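N6 adenine specific DNA methylase (Encephalitozoon cuniculi, PDB 3Q87) probably acts as the S-adenosylmethionine-dependent catalytic subunit that, in complex with Trm112, methylates the translation termination factor eRF1. Local coordinates at residues L52-L57 against L65-L70. Numbering follows the deposited sequence.
Sequences LNIRAL and LVRADL. With SAM (S-adenosylmethionine), chain D.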
# COMPACT_ATOMS: atom_id res chain seq x y z
N LEU B 52 -8.18 3.96 5.69
CA LEU B 52 -8.84 5.25 5.81
C LEU B 52 -8.87 5.68 7.28
O LEU B 52 -8.94 6.86 7.59
CB LEU B 52 -10.27 5.14 5.26
CG LEU B 52 -11.07 6.43 5.10
CD1 LEU B 52 -10.34 7.33 4.10
CD2 LEU B 52 -12.47 6.10 4.60
N ASN B 53 -8.81 4.69 8.17
CA ASN B 53 -8.97 4.89 9.61
C ASN B 53 -7.66 5.22 10.34
O ASN B 53 -6.82 4.34 10.58
CB ASN B 53 -9.62 3.63 10.20
CG ASN B 53 -9.84 3.72 11.69
OD1 ASN B 53 -9.50 4.71 12.33
ND2 ASN B 53 -10.41 2.66 12.26
N ILE B 54 -7.48 6.49 10.72
CA ILE B 54 -6.20 6.92 11.28
C ILE B 54 -5.94 6.30 12.66
O ILE B 54 -4.80 5.98 13.02
CB ILE B 54 -6.08 8.47 11.34
CG1 ILE B 54 -4.62 8.87 11.51
CG2 ILE B 54 -6.95 9.06 12.45
CD1 ILE B 54 -3.74 8.45 10.35
N ARG B 55 -7.01 6.13 13.42
CA ARG B 55 -6.91 5.51 14.73
C ARG B 55 -6.27 4.12 14.66
O ARG B 55 -5.45 3.78 15.49
CB ARG B 55 -8.28 5.45 15.40
CG ARG B 55 -8.52 6.58 16.38
CD ARG B 55 -9.99 6.69 16.75
NE ARG B 55 -10.67 7.61 15.85
CZ ARG B 55 -10.94 8.87 16.15
NH1 ARG B 55 -10.61 9.35 17.34
NH2 ARG B 55 -11.56 9.65 15.27
N ALA B 56 -6.66 3.32 13.66
CA ALA B 56 -6.08 1.98 13.51
C ALA B 56 -4.61 2.08 13.14
O ALA B 56 -3.78 1.34 13.66
CB ALA B 56 -6.82 1.19 12.45
N LEU B 57 -4.30 3.01 12.24
CA LEU B 57 -2.92 3.20 11.82
C LEU B 57 -2.05 3.61 13.00
O LEU B 57 -0.89 3.22 13.08
CB LEU B 57 -2.81 4.24 10.70
CG LEU B 57 -3.37 3.87 9.32
CD1 LEU B 57 -3.04 4.98 8.31
CD2 LEU B 57 -2.86 2.52 8.82
N LEU B 65 3.13 2.65 6.63
CA LEU B 65 1.75 3.07 6.79
C LEU B 65 1.38 4.27 5.93
O LEU B 65 2.09 5.29 5.91
CB LEU B 65 1.48 3.37 8.27
CG LEU B 65 1.87 2.23 9.23
CD1 LEU B 65 1.41 2.56 10.64
CD2 LEU B 65 1.27 0.89 8.78
N VAL B 66 0.26 4.13 5.22
CA VAL B 66 -0.31 5.21 4.43
C VAL B 66 -1.78 5.35 4.77
O VAL B 66 -2.52 4.37 4.74
CB VAL B 66 -0.18 4.92 2.92
CG1 VAL B 66 -0.63 6.14 2.09
CG2 VAL B 66 1.27 4.53 2.58
N ARG B 67 -2.20 6.56 5.15
CA ARG B 67 -3.64 6.77 5.26
C ARG B 67 -4.13 7.18 3.88
O ARG B 67 -3.67 8.17 3.32
CB ARG B 67 -3.99 7.83 6.30
CG ARG B 67 -5.46 8.20 6.21
CD ARG B 67 -5.94 8.92 7.43
NE ARG B 67 -7.40 9.04 7.43
CZ ARG B 67 -8.05 10.20 7.30
NH1 ARG B 67 -7.37 11.32 7.15
NH2 ARG B 67 -9.37 10.22 7.31
N ALA B 68 -5.04 6.40 3.31
CA ALA B 68 -5.48 6.63 1.94
C ALA B 68 -6.87 6.08 1.70
O ALA B 68 -7.31 5.17 2.39
CB ALA B 68 -4.51 6.01 0.95
N ASP B 69 -7.54 6.63 0.69
CA ASP B 69 -8.86 6.17 0.27
C ASP B 69 -8.65 5.21 -0.90
O ASP B 69 -8.30 5.63 -2.00
CB ASP B 69 -9.73 7.38 -0.13
CG ASP B 69 -11.20 7.03 -0.32
OD1 ASP B 69 -11.54 5.84 -0.51
OD2 ASP B 69 -12.02 7.97 -0.28
N LEU B 70 -8.82 3.91 -0.64
CA LEU B 70 -8.53 2.90 -1.65
C LEU B 70 -7.16 3.14 -2.28
O LEU B 70 -6.17 3.23 -1.56
CB LEU B 70 -9.64 2.83 -2.70
CG LEU B 70 -11.04 2.42 -2.22
CD1 LEU B 70 -11.98 2.30 -3.42
CD2 LEU B 70 -11.02 1.12 -1.44
N SAM D . -7.48 -6.05 7.34
CA SAM D . -8.28 -6.04 8.57
C SAM D . -8.70 -7.48 8.90
O SAM D . -9.01 -7.82 10.04
OXT SAM D . -8.75 -8.35 8.03
CB SAM D . -9.48 -5.05 8.56
CG SAM D . -10.72 -5.28 7.66
SD SAM D . -12.18 -4.18 7.91
CE SAM D . -13.57 -5.26 7.48
C5' SAM D . -12.15 -3.10 6.46
C4' SAM D . -11.05 -2.07 6.63
O4' SAM D . -11.04 -1.18 5.53
C3' SAM D . -11.22 -1.22 7.89
O3' SAM D . -9.98 -1.18 8.57
C2' SAM D . -11.57 0.16 7.37
O2' SAM D . -11.07 1.21 8.16
C1' SAM D . -10.91 0.14 6.01
N9 SAM D . -11.55 1.01 5.04
C8 SAM D . -12.87 1.38 4.94
N7 SAM D . -12.98 2.19 3.86
C5 SAM D . -11.75 2.31 3.28
C6 SAM D . -11.28 2.99 2.17
N6 SAM D . -12.12 3.71 1.43
N1 SAM D . -9.94 2.92 1.83
C2 SAM D . -9.05 2.18 2.59
N3 SAM D . -9.52 1.50 3.69
C4 SAM D . -10.84 1.57 4.02
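Arg67 meets Leu52, Ile54 and Leu57 in a beta-alpha-beta crossover of the Rossmann-like methyltransferase fold, linking strand 46-51 through helix 54-58 to strand 65-67, and its side chain is a worked example of an arginine tying a loop to a strand. Arg67 CB lies 3.6 Å from Leu57 CD1, the two side chains crossing nearly at right angles. With CG anti to the backbone N (chi1 170°) and the chain extended as far as NE, the arginine runs past Ile54, at the start of helix 54-58, where Arg67 CD packs 3.7 Å from Ile54 CD1. Its CG and CD also lie against Leu52 O, to which Arg67 NE gives an almost straight bond of 2.7 Å. That oxygen lies in the guanidinium plane, whereas NE stands above the carbonyl plane; NH2 adds only a weak bond to the same oxygen. Arg67 NH1 forms salt bridges with Glu117 and Asp120 of the neighbouring Trm112 chain, whose strand continues the sheet beside Val66 and Arg67. Leu52 also lines the cofactor pocket: its CB packs against the adenine, 3.8 Å from SAM C5. In the loop that follows strand 65-67, Asp69 OD1, also salt-bridged to Arg109, accepts from SAM N6, and Leu70 N donates to SAM N1 over 2.9 Å.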